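Local coordinates for Hit-like protein involved in cell-cycle regulation (Bartonella henselae, PDB 3LB5) that probably binds nucleotides and hydrolyses nucleoside phosphoramidates or related phosphate compounds, as a dimeric histidine triad protein of the HINT type, and may take part in cell-cycle regulation, at residues S42-V45 against V51-F54; V67-G72 against F85-A90; K100-D105 against E151-K156; R44-D49 against V91-K96. All blocks are in the same frame, centred on the assembly; numbering follows the deposited sequence.

Contact 1 (S42-V45 against V51-F54)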
loop_
_atom_site.group_PDB
_atom_site.type_symbol
_atom_site.label_atom_id
_atom_site.label_comp_id
_atom_site.label_asym_id
_atom_site.label_seq_id
_atom_site.Cartn_x
_atom_site.Cartn_y
_atom_site.Cartn_z
ATOM N N SER B 42 14.303 2.290 -18.171
ATOM C CA SER B 42 13.203 1.602 -17.520
ATOM C C SER B 42 12.224 1.101 -18.586
ATOM O O SER B 42 12.286 1.506 -19.762
ATOM C CB SER B 42 12.510 2.484 -16.474
ATOM O OG SER B 42 12.295 3.818 -16.936
ATOM N N VAL B 43 11.343 0.197 -18.180
ATOM C CA VAL B 43 10.300 -0.269 -19.063
ATOM C C VAL B 43 9.039 0.327 -18.470
ATOM O O VAL B 43 8.462 -0.214 -17.524
ATOM C CB VAL B 43 10.240 -1.822 -19.133
ATOM C CG1 VAL B 43 9.149 -2.260 -20.105
ATOM C CG2 VAL B 43 11.584 -2.380 -19.563
ATOM N N ARG B 44 8.653 1.478 -19.004
ATOM C CA ARG B 44 7.560 2.249 -18.444
ATOM C C ARG B 44 6.233 1.803 -19.056
ATOM O O ARG B 44 6.150 1.575 -20.257
ATOM C CB ARG B 44 7.785 3.736 -18.724
ATOM C CG ARG B 44 9.116 4.260 -18.178
ATOM C CD ARG B 44 9.233 5.784 -18.272
ATOM N NE ARG B 44 10.545 6.189 -17.768
ATOM C CZ ARG B 44 10.898 7.431 -17.458
ATOM N NH1 ARG B 44 10.046 8.445 -17.604
ATOM N NH2 ARG B 44 12.118 7.661 -17.010
ATOM N N VAL B 45 5.210 1.676 -18.218
ATOM C CA VAL B 45 3.875 1.328 -18.687
ATOM C C VAL B 45 2.925 2.536 -18.691
ATOM O O VAL B 45 1.975 2.571 -19.458
ATOM C CB VAL B 45 3.261 0.132 -17.902
ATOM C CG1 VAL B 45 4.114 -1.122 -18.083
ATOM C CG2 VAL B 45 3.114 0.427 -16.422
ATOM N N VAL B 51 3.834 11.012 -11.906
ATOM C CA VAL B 51 4.247 9.643 -11.563
ATOM C C VAL B 51 4.774 8.878 -12.745
ATOM O O VAL B 51 4.489 9.213 -13.898
ATOM C CB VAL B 51 3.075 8.790 -10.960
ATOM C CG1 VAL B 51 2.321 9.529 -9.863
ATOM C CG2 VAL B 51 2.112 8.347 -12.037
ATOM N N ILE B 52 5.495 7.806 -12.445
ATOM C CA ILE B 52 5.937 6.879 -13.444
ATOM C C ILE B 52 5.605 5.507 -12.931
ATOM O O ILE B 52 5.842 5.219 -11.770
ATOM C CB ILE B 52 7.455 6.945 -13.681
ATOM C CG1 ILE B 52 7.906 8.365 -14.038
ATOM C CG2 ILE B 52 7.829 6.008 -14.821
ATOM C CD1 ILE B 52 9.434 8.520 -13.993
ATOM N N ALA B 53 5.044 4.679 -13.808
ATOM C CA ALA B 53 4.813 3.270 -13.512
ATOM C C ALA B 53 5.651 2.453 -14.457
ATOM O O ALA B 53 5.656 2.702 -15.665
ATOM C CB ALA B 53 3.312 2.903 -13.644
ATOM N N PHE B 54 6.348 1.457 -13.917
ATOM C CA PHE B 54 7.363 0.765 -14.683
ATOM C C PHE B 54 7.537 -0.657 -14.133
ATOM O O PHE B 54 7.147 -0.953 -13.008
ATOM C CB PHE B 54 8.694 1.557 -14.680
ATOM C CG PHE B 54 9.290 1.752 -13.300
ATOM C CD1 PHE B 54 10.276 0.875 -12.820
ATOM C CD2 PHE B 54 8.884 2.818 -12.487
ATOM C CE1 PHE B 54 10.852 1.047 -11.537
ATOM C CE2 PHE B 54 9.451 2.998 -11.190
ATOM C CZ PHE B 54 10.442 2.101 -10.719
#
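The hairpin that opens the antiparallel sheet of the HIT fold pairs Arg44 with Phe54 and bonds Val45 to Ala53, beside a beta bulge. Arg44 and Phe54 form an antiparallel non-hydrogen-bonded pair, their CA atoms 4.0 Å apart. Next to it Val45 N donates to Ala53 O at 2.8 Å with an N-H...O angle of 160°, and Phe54 CA adds a CA-H...O contact to Val43 O at 3.2 Å.

The extended side chain of Arg44 runs obliquely over Ile52. Its CD rests on Ile52 CG2 at 3.7 Å, and the end of Ile52 lies under one face of the guanidinium, CD1 being 3.7 Å from Arg44 NH1. At the edge of that group Arg44 NE donates to Ser42 OG, 3.1 Å away and in the guanidinium plane. On the other face of the sheet Val45 CG2 meets Ala53 CB at 3.7 Å. Phe54 touches the segment through CB, while its ring leads away to an edge-to-face contact with Phe32, near the bound unknown ligand.

A salt bridge to Glu47 joins the serine bond in fixing the guanidinium's rotation, so the charged group keeps polar partners at its edge while its face and methylenes cover isoleucine.

Contact 2 (V67-G72 against F85-A90); sequences VIPKKG and FPVIKA
Strand 67-69 and helix 85-90 run nearly antiparallel, at 167° between their N-to-C directions, with their axes 8.4 Å apart at closest approach. Pro69 and Val87 bring the two backbones nearest, and the joint, part of the helix-on-sheet packing of the HIT fold, is made by four buried apolar residues, Val67 and Pro69 from the strand and Val87 and Ala90 from the helix.

Pro69 meets Val87 through CB, 3.7 Å from Val87 CG2, the tightest touch of the pair, and CD reaches the same methyl more loosely. Val87 carries CG1 anti to its backbone nitrogen (chi1 168°), which leaves CG2 to meet the proline while CG1 turns to Val67, two residues back along the strand. There Val67 CG1 stands 4.4 Å from Val87 CG1 and 4.2 Å from Ala90 CB. This one methyl therefore sits over a single helical turn, between residues three apart, with Val87 O also near it. Ile68 points away from the helix toward Phe54 and the histidines His123 and His125, and Pro69 O accepts a hydrogen bond from His123 NE2.

Further along the helix Val91 and Ile94 continue the cover on Val67, and Val51 of the adjoining strand packs on Ala90. The far side of the helix meets the second subunit, where Phe85 meets Phe85 of that chain.

With methyl and methylene groups alone on the touching side chains, the helix is held to the sheet by shape and by exclusion of water, and nothing directional fixes its position along the strand at this joint.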
loop_
_atom_site.group_PDB
_atom_site.type_symbol
_atom_site.label_atom_id
_atom_site.label_comp_id
_atom_site.label_asym_id
_atom_site.label_seq_id
_atom_site.Cartn_x
_atom_site.Cartn_y
_atom_site.Cartn_z
ATOM N N VAL B 67 5.038 1.737 -8.892
ATOM C CA VAL B 67 4.552 3.113 -9.152
ATOM C C VAL B 67 5.333 4.063 -8.243
ATOM O O VAL B 67 5.407 3.830 -7.024
ATOM C CB VAL B 67 3.058 3.252 -8.843
ATOM C CG1 VAL B 67 2.617 4.742 -8.840
ATOM C CG2 VAL B 67 2.221 2.472 -9.879
ATOM N N ILE B 68 5.946 5.091 -8.844
ATOM C CA ILE B 68 6.712 6.087 -8.061
ATOM C C ILE B 68 6.243 7.510 -8.339
ATOM O O ILE B 68 5.856 7.822 -9.475
ATOM C CB ILE B 68 8.273 6.029 -8.321
ATOM C CG1 ILE B 68 8.629 6.370 -9.779
ATOM C CG2 ILE B 68 8.898 4.699 -7.866
ATOM C CD1 ILE B 68 10.193 6.423 -10.010
ATOM N N PRO B 69 6.344 8.400 -7.325
ATOM C CA PRO B 69 6.231 9.824 -7.621
ATOM C C PRO B 69 7.491 10.321 -8.370
ATOM O O PRO B 69 8.584 9.789 -8.197
ATOM C CB PRO B 69 6.149 10.452 -6.230
ATOM C CG PRO B 69 7.002 9.508 -5.374
ATOM C CD PRO B 69 6.745 8.150 -5.920
ATOM N N LYS B 70 7.337 11.352 -9.182
ATOM C CA LYS B 70 8.487 11.979 -9.804
ATOM C C LYS B 70 9.121 12.913 -8.764
ATOM O O LYS B 70 10.329 13.212 -8.829
ATOM C CB LYS B 70 8.037 12.758 -11.039
ATOM C CG LYS B 70 7.721 11.871 -12.236
ATOM C CD LYS B 70 7.336 12.726 -13.437
ATOM C CE LYS B 70 7.323 11.884 -14.719
ATOM N NZ LYS B 70 6.838 12.629 -15.915
ATOM N N LYS B 71 8.303 13.393 -7.827
ATOM C CA LYS B 71 8.841 14.207 -6.749
ATOM C C LYS B 71 9.450 13.315 -5.672
ATOM O O LYS B 71 8.783 12.418 -5.166
ATOM C CB LYS B 71 7.800 15.167 -6.172
ATOM C CG LYS B 71 8.349 16.091 -5.048
ATOM C CD LYS B 71 7.266 17.055 -4.538
ATOM C CE LYS B 71 7.867 18.157 -3.686
ATOM N NZ LYS B 71 8.413 17.611 -2.390
ATOM N N GLY B 72 10.713 13.590 -5.335
ATOM C CA GLY B 72 11.491 12.756 -4.424
ATOM C C GLY B 72 11.059 12.771 -2.957
ATOM O O GLY B 72 10.820 13.824 -2.376
ATOM N N PHE B 85 -1.743 11.932 -3.659
ATOM C CA PHE B 85 -2.989 11.861 -4.404
ATOM C C PHE B 85 -2.786 11.309 -5.812
ATOM O O PHE B 85 -3.355 10.265 -6.144
ATOM C CB PHE B 85 -3.744 13.210 -4.356
ATOM C CG PHE B 85 -3.985 13.705 -2.953
ATOM C CD1 PHE B 85 -4.175 12.803 -1.900
ATOM C CD2 PHE B 85 -4.006 15.074 -2.674
ATOM C CE1 PHE B 85 -4.377 13.251 -0.600
ATOM C CE2 PHE B 85 -4.216 15.532 -1.372
ATOM C CZ PHE B 85 -4.406 14.621 -0.338
ATOM N N PRO B 86 -1.937 11.962 -6.634
ATOM C CA PRO B 86 -1.677 11.351 -7.939
ATOM C C PRO B 86 -1.019 9.981 -7.849
ATOM O O PRO B 86 -1.210 9.167 -8.744
ATOM C CB PRO B 86 -0.756 12.365 -8.638
ATOM C CG PRO B 86 -0.180 13.165 -7.563
ATOM C CD PRO B 86 -1.292 13.285 -6.538
ATOM N N VAL B 87 -0.255 9.718 -6.791
ATOM C CA VAL B 87 0.354 8.378 -6.622
ATOM C C VAL B 87 -0.724 7.310 -6.440
ATOM O O VAL B 87 -0.736 6.315 -7.153
ATOM C CB VAL B 87 1.409 8.333 -5.488
ATOM C CG1 VAL B 87 1.820 6.869 -5.126
ATOM C CG2 VAL B 87 2.684 9.149 -5.926
ATOM N N ILE B 88 -1.644 7.538 -5.509
ATOM C CA ILE B 88 -2.643 6.522 -5.202
ATOM C C ILE B 88 -3.619 6.337 -6.368
ATOM O O ILE B 88 -4.061 5.216 -6.634
ATOM C CB ILE B 88 -3.378 6.802 -3.857
ATOM C CG1 ILE B 88 -4.015 5.505 -3.332
ATOM C CG2 ILE B 88 -4.445 7.900 -3.996
ATOM C CD1 ILE B 88 -3.027 4.387 -3.068
ATOM N N LYS B 89 -3.952 7.421 -7.066
ATOM C CA LYS B 89 -4.766 7.323 -8.279
ATOM C C LYS B 89 -4.125 6.384 -9.304
ATOM O O LYS B 89 -4.802 5.537 -9.909
ATOM C CB LYS B 89 -5.022 8.708 -8.873
ATOM C CG LYS B 89 -5.493 8.710 -10.328
ATOM C CD LYS B 89 -6.197 10.019 -10.713
ATOM C CE LYS B 89 -5.204 11.170 -10.822
ATOM N NZ LYS B 89 -5.886 12.411 -11.336
ATOM N N ALA B 90 -2.817 6.546 -9.501
ATOM C CA ALA B 90 -2.080 5.740 -10.460
ATOM C C ALA B 90 -1.931 4.297 -9.943
ATOM O O ALA B 90 -2.001 3.341 -10.714
ATOM C CB ALA B 90 -0.715 6.390 -10.721
#

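Contact 3 (K100-D105 against E151-K156); sequences KAFQAD and EENAKK
Phe102, the first residue beyond helix 81-101 to leave helical geometry, sends its ring across to helix 147-160. From CB the side chain leaves with CG anti to the carbonyl carbon (chi1 -74°), which carries the ring toward Asn153 and Lys156. CD1 is the first ring atom to meet the other helix, near Lys156 NZ. Phe102 CE1 lies closer to that ammonium, 3.6 Å from Lys156 NZ, and also nears the amide of Asn153. On the other side of the ring Phe102 CE2 approaches Asn153 O at 4.0 Å. At the tip Phe102 CZ is 3.6 Å from Asn153 OD1. Asn153 CB lies in the ring plane, 3.7 Å from Phe102 CZ. The asparagine thus takes the ring at its edge, its amide plane turned 72° from that of the ring. The side chains of Lys156 and Phe102 cross at about a right angle, Lys156 CD coming 4.0 Å from Phe102 CZ.

One residue earlier, Ala101 CB sits against Lys156 O at 3.3 Å, while Ile157 covers both Ala101 and Phe102. Gln103, with positive phi, is the C-prime residue of a Schellman motif, in which Ala104 N bonds to Lys99 O and Gln103 N to Lys100 O. This is a classic helix C-cap, here with the aromatic just after the helix packing on helix 147-160.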
loop_
_atom_site.group_PDB
_atom_site.type_symbol
_atom_site.label_atom_id
_atom_site.label_comp_id
_atom_site.label_asym_id
_atom_site.label_seq_id
_atom_site.Cartn_x
_atom_site.Cartn_y
_atom_site.Cartn_z
ATOM N N LYS B 100 -6.342 -7.053 -15.261
ATOM C CA LYS B 100 -6.938 -7.376 -16.573
ATOM C C LYS B 100 -5.895 -7.952 -17.518
ATOM O O LYS B 100 -6.113 -8.991 -18.119
ATOM C CB LYS B 100 -7.585 -6.147 -17.212
ATOM N N ALA B 101 -4.754 -7.280 -17.628
ATOM C CA ALA B 101 -3.717 -7.692 -18.569
ATOM C C ALA B 101 -3.222 -9.124 -18.332
ATOM O O ALA B 101 -2.815 -9.810 -19.276
ATOM C CB ALA B 101 -2.573 -6.724 -18.546
ATOM N N PHE B 102 -3.275 -9.580 -17.082
ATOM C CA PHE B 102 -2.787 -10.921 -16.750
ATOM C C PHE B 102 -3.865 -11.892 -16.288
ATOM O O PHE B 102 -3.562 -13.001 -15.838
ATOM C CB PHE B 102 -1.637 -10.825 -15.744
ATOM C CG PHE B 102 -0.351 -10.335 -16.361
ATOM C CD1 PHE B 102 0.605 -11.241 -16.802
ATOM C CD2 PHE B 102 -0.117 -8.969 -16.532
ATOM C CE1 PHE B 102 1.784 -10.792 -17.395
ATOM C CE2 PHE B 102 1.049 -8.515 -17.129
ATOM C CZ PHE B 102 2.001 -9.424 -17.558
ATOM N N GLN B 103 -5.121 -11.475 -16.421
ATOM C CA GLN B 103 -6.267 -12.220 -15.902
ATOM C C GLN B 103 -5.961 -12.734 -14.492
ATOM O O GLN B 103 -6.143 -13.922 -14.194
ATOM C CB GLN B 103 -6.660 -13.376 -16.829
ATOM C CG GLN B 103 -6.454 -13.091 -18.320
ATOM C CD GLN B 103 -5.198 -13.726 -18.901
ATOM O OE1 GLN B 103 -4.970 -14.931 -18.749
ATOM N NE2 GLN B 103 -4.407 -12.929 -19.617
ATOM N N ALA B 104 -5.481 -11.827 -13.640
ATOM C CA ALA B 104 -5.076 -12.172 -12.291
ATOM C C ALA B 104 -6.285 -12.434 -11.398
ATOM O O ALA B 104 -7.314 -11.774 -11.527
ATOM C CB ALA B 104 -4.193 -11.058 -11.689
ATOM N N ASP B 105 -6.151 -13.409 -10.503
ATOM C CA ASP B 105 -7.178 -13.689 -9.503
ATOM C C ASP B 105 -7.217 -12.594 -8.436
ATOM O O ASP B 105 -8.280 -12.240 -7.928
ATOM C CB ASP B 105 -6.944 -15.064 -8.874
ATOM C CG ASP B 105 -7.112 -16.194 -9.879
ATOM O OD1 ASP B 105 -8.055 -16.125 -10.705
ATOM O OD2 ASP B 105 -6.299 -17.145 -9.852
ATOM N N GLU B 151 9.204 -6.009 -21.507
ATOM C CA GLU B 151 8.507 -5.265 -22.572
ATOM C C GLU B 151 7.228 -5.939 -23.063
ATOM O O GLU B 151 6.199 -5.282 -23.229
ATOM C CB GLU B 151 9.438 -5.024 -23.772
ATOM C CG GLU B 151 10.429 -3.892 -23.590
ATOM C CD GLU B 151 9.784 -2.499 -23.583
ATOM O OE1 GLU B 151 8.577 -2.351 -23.895
ATOM O OE2 GLU B 151 10.499 -1.535 -23.250
ATOM N N GLU B 152 7.297 -7.244 -23.315
ATOM C CA GLU B 152 6.113 -8.004 -23.696
ATOM C C GLU B 152 5.039 -7.900 -22.602
ATOM O O GLU B 152 3.854 -7.767 -22.898
ATOM C CB GLU B 152 6.501 -9.450 -24.021
ATOM C CG GLU B 152 5.565 -10.527 -23.507
ATOM C CD GLU B 152 6.283 -11.853 -23.294
ATOM O OE1 GLU B 152 5.930 -12.561 -22.326
ATOM O OE2 GLU B 152 7.214 -12.173 -24.072
ATOM N N ASN B 153 5.471 -7.920 -21.344
ATOM C CA ASN B 153 4.555 -7.753 -20.214
ATOM C C ASN B 153 4.023 -6.327 -20.104
ATOM O O ASN B 153 2.835 -6.118 -19.803
ATOM C CB ASN B 153 5.204 -8.236 -18.910
ATOM C CG ASN B 153 5.391 -9.747 -18.879
ATOM O OD1 ASN B 153 4.732 -10.463 -19.615
ATOM N ND2 ASN B 153 6.273 -10.230 -18.021
ATOM N N ALA B 154 4.894 -5.357 -20.380
ATOM C CA ALA B 154 4.505 -3.940 -20.402
ATOM C C ALA B 154 3.412 -3.650 -21.433
ATOM O O ALA B 154 2.460 -2.923 -21.154
ATOM C CB ALA B 154 5.727 -3.049 -20.661
ATOM N N LYS B 155 3.559 -4.227 -22.624
ATOM C CA LYS B 155 2.606 -4.016 -23.722
ATOM C C LYS B 155 1.183 -4.441 -23.338
ATOM O O LYS B 155 0.229 -3.710 -23.600
ATOM C CB LYS B 155 3.093 -4.724 -25.000
ATOM N N LYS B 156 1.068 -5.592 -22.676
ATOM C CA LYS B 156 -0.198 -6.108 -22.139
ATOM C C LYS B 156 -0.850 -5.138 -21.157
ATOM O O LYS B 156 -2.062 -4.887 -21.198
ATOM C CB LYS B 156 0.050 -7.428 -21.404
ATOM C CG LYS B 156 0.349 -8.630 -22.274
ATOM C CD LYS B 156 0.942 -9.721 -21.392
ATOM C CE LYS B 156 0.466 -11.096 -21.759
ATOM N NZ LYS B 156 0.746 -12.065 -20.641
#

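Contact 4 (R44-D49 against V91-K96); sequences RVYEDD and VQKIAK
Tyr46 and Ile94 meet where the edge strand of the sheet passes over helix 81-101, and from there the contact divides into a close-packed inner half and an outer half bordered by lysine. Within the inner half Ile94 does the touching with one atom. Its CD1 lies 4.0 Å from Val45 CG2 and 4.1 Å from Tyr46 CB, so a single methyl bridges two consecutive strand residues. Both can face it because Val45 and Tyr46 stand together opposite Ala53 in a classic beta bulge, which turns the two neighbours toward the helix.

The outer half is built differently. Tyr46 has CG anti to its backbone nitrogen (chi1 170°), which swings the ring out so that one face meets the exposed Lys93. That lysine crosses it at about a right angle and lays CD over the face, 4.2 Å from the ring centroid and 21° off the normal, a CH-pi contact. Lys93 CE follows, 3.8 Å from Tyr46 CE1, and the bend at the last torsion (chi4 62°) affects only NZ beyond it. On the sheet's other face Arg44 NH1 donates to Glu47 OE2 at 3.1 Å, in the guanidinium plane but from above the carboxylate plane; Glu47 has a second salt-bridge partner in Lys70.

Leu161, the last residue of the chain, touches Tyr46, Lys93 and Ile94. Behind Ile94 lie Ala53, Thr65 and Val67 of the next two strands, and Ala154 and Ile157 of helix 147-160 cover Val45. The helix's opposite flank binds the second subunit, Gln92 bonding to Thr81 of that chain.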
loop_
_atom_site.group_PDB
_atom_site.type_symbol
_atom_site.label_atom_id
_atom_site.label_comp_id
_atom_site.label_asym_id
_atom_site.label_seq_id
_atom_site.Cartn_x
_atom_site.Cartn_y
_atom_site.Cartn_z
ATOM N N ARG B 44 8.653 1.478 -19.004
ATOM C CA ARG B 44 7.560 2.249 -18.444
ATOM C C ARG B 44 6.233 1.803 -19.056
ATOM O O ARG B 44 6.150 1.575 -20.257
ATOM C CB ARG B 44 7.785 3.736 -18.724
ATOM C CG ARG B 44 9.116 4.260 -18.178
ATOM C CD ARG B 44 9.233 5.784 -18.272
ATOM N NE ARG B 44 10.545 6.189 -17.768
ATOM C CZ ARG B 44 10.898 7.431 -17.458
ATOM N NH1 ARG B 44 10.046 8.445 -17.604
ATOM N NH2 ARG B 44 12.118 7.661 -17.010
ATOM N N VAL B 45 5.210 1.676 -18.218
ATOM C CA VAL B 45 3.875 1.328 -18.687
ATOM C C VAL B 45 2.925 2.536 -18.691
ATOM O O VAL B 45 1.975 2.571 -19.458
ATOM C CB VAL B 45 3.261 0.132 -17.902
ATOM C CG1 VAL B 45 4.114 -1.122 -18.083
ATOM C CG2 VAL B 45 3.114 0.427 -16.422
ATOM N N TYR B 46 3.192 3.522 -17.848
ATOM C CA TYR B 46 2.311 4.679 -17.704
ATOM C C TYR B 46 3.116 5.811 -17.078
ATOM O O TYR B 46 4.051 5.574 -16.306
ATOM C CB TYR B 46 1.070 4.330 -16.837
ATOM C CG TYR B 46 0.207 5.520 -16.420
ATOM C CD1 TYR B 46 -0.696 6.093 -17.307
ATOM C CD2 TYR B 46 0.294 6.057 -15.133
ATOM C CE1 TYR B 46 -1.485 7.188 -16.940
ATOM C CE2 TYR B 46 -0.488 7.165 -14.753
ATOM C CZ TYR B 46 -1.375 7.719 -15.668
ATOM O OH TYR B 46 -2.164 8.804 -15.319
ATOM N N GLU B 47 2.741 7.039 -17.429
ATOM C CA GLU B 47 3.407 8.227 -16.943
ATOM C C GLU B 47 2.461 9.430 -17.089
ATOM O O GLU B 47 1.748 9.538 -18.070
ATOM C CB GLU B 47 4.688 8.436 -17.763
ATOM C CG GLU B 47 5.581 9.567 -17.303
ATOM C CD GLU B 47 6.899 9.656 -18.068
ATOM O OE1 GLU B 47 7.597 10.663 -17.854
ATOM O OE2 GLU B 47 7.248 8.728 -18.850
ATOM N N ASP B 48 2.427 10.286 -16.078
ATOM C CA ASP B 48 1.812 11.598 -16.204
ATOM C C ASP B 48 2.769 12.632 -15.598
ATOM O O ASP B 48 3.934 12.324 -15.389
ATOM C CB ASP B 48 0.398 11.617 -15.599
ATOM C CG ASP B 48 0.362 11.312 -14.105
ATOM O OD1 ASP B 48 1.359 11.546 -13.370
ATOM O OD2 ASP B 48 -0.724 10.862 -13.643
ATOM N N ASP B 49 2.293 13.850 -15.325
ATOM C CA ASP B 49 3.176 14.888 -14.784
ATOM C C ASP B 49 3.786 14.531 -13.420
ATOM O O ASP B 49 4.851 15.065 -13.042
ATOM C CB ASP B 49 2.419 16.207 -14.684
ATOM C CG ASP B 49 2.393 16.975 -16.012
ATOM O OD1 ASP B 49 3.367 16.881 -16.811
ATOM O OD2 ASP B 49 1.403 17.701 -16.238
ATOM N N VAL B 91 -1.735 4.132 -8.635
ATOM C CA VAL B 91 -1.742 2.780 -8.030
ATOM C C VAL B 91 -3.085 2.050 -8.324
ATOM O O VAL B 91 -3.089 0.856 -8.626
ATOM C CB VAL B 91 -1.505 2.843 -6.508
ATOM C CG1 VAL B 91 -1.728 1.480 -5.816
ATOM C CG2 VAL B 91 -0.093 3.365 -6.198
ATOM N N GLN B 92 -4.206 2.755 -8.213
ATOM C CA GLN B 92 -5.501 2.143 -8.518
ATOM C C GLN B 92 -5.608 1.823 -10.006
ATOM O O GLN B 92 -6.039 0.736 -10.393
ATOM C CB GLN B 92 -6.663 3.029 -8.080
ATOM C CG GLN B 92 -8.003 2.498 -8.564
ATOM C CD GLN B 92 -9.140 3.444 -8.304
ATOM O OE1 GLN B 92 -9.109 4.622 -8.704
ATOM N NE2 GLN B 92 -10.173 2.937 -7.637
ATOM N N LYS B 93 -5.201 2.774 -10.840
ATOM C CA LYS B 93 -5.255 2.596 -12.294
ATOM C C LYS B 93 -4.400 1.401 -12.720
ATOM O O LYS B 93 -4.825 0.604 -13.545
ATOM C CB LYS B 93 -4.799 3.871 -12.998
ATOM C CG LYS B 93 -5.114 3.941 -14.493
ATOM C CD LYS B 93 -4.474 5.219 -15.083
ATOM C CE LYS B 93 -4.811 5.402 -16.555
ATOM N NZ LYS B 93 -6.271 5.564 -16.834
ATOM N N ILE B 94 -3.200 1.291 -12.152
ATOM C CA ILE B 94 -2.291 0.173 -12.454
ATOM C C ILE B 94 -2.787 -1.163 -11.900
ATOM O O ILE B 94 -2.621 -2.184 -12.557
ATOM C CB ILE B 94 -0.816 0.464 -11.993
ATOM C CG1 ILE B 94 -0.193 1.581 -12.838
ATOM C CG2 ILE B 94 0.079 -0.782 -12.009
ATOM C CD1 ILE B 94 -0.177 1.387 -14.335
ATOM N N ALA B 95 -3.373 -1.161 -10.699
ATOM C CA ALA B 95 -3.896 -2.384 -10.083
ATOM C C ALA B 95 -4.926 -3.015 -11.029
ATOM O O ALA B 95 -4.877 -4.197 -11.314
ATOM C CB ALA B 95 -4.543 -2.073 -8.735
ATOM N N LYS B 96 -5.827 -2.184 -11.532
ATOM C CA LYS B 96 -6.847 -2.601 -12.489
ATOM C C LYS B 96 -6.297 -3.070 -13.840
ATOM O O LYS B 96 -6.760 -4.076 -14.377
ATOM C CB LYS B 96 -7.873 -1.477 -12.691
ATOM C CG LYS B 96 -8.757 -1.257 -11.459
ATOM C CD LYS B 96 -9.695 -0.075 -11.619
ATOM C CE LYS B 96 -10.962 -0.435 -12.396
ATOM N NZ LYS B 96 -11.753 -1.585 -11.795
#

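Contacts 1 and 2 are buried, contacts 3 and 4 partly so. Contact 1 alone is strand pairing, joined by one backbone hydrogen bond and CA-H...O contacts; contact 2 lays helix 81-101 on the same sheet through aliphatic groups, and contact 4 does so at the edge strand, where lysine and tyrosine replace some of the methyls. Contact 3 ties the end of that helix to helix 147-160, with an aromatic ring among polar groups. Contacts 1 and 4 share Arg44 and Val45, and Ala154 joins contact 3 to both through Val45. Lys70 links contact 2 to contact 4 by its salt bridge with Glu47, whereas contacts 2 and 3 remain about 12 Å apart between nearest atoms.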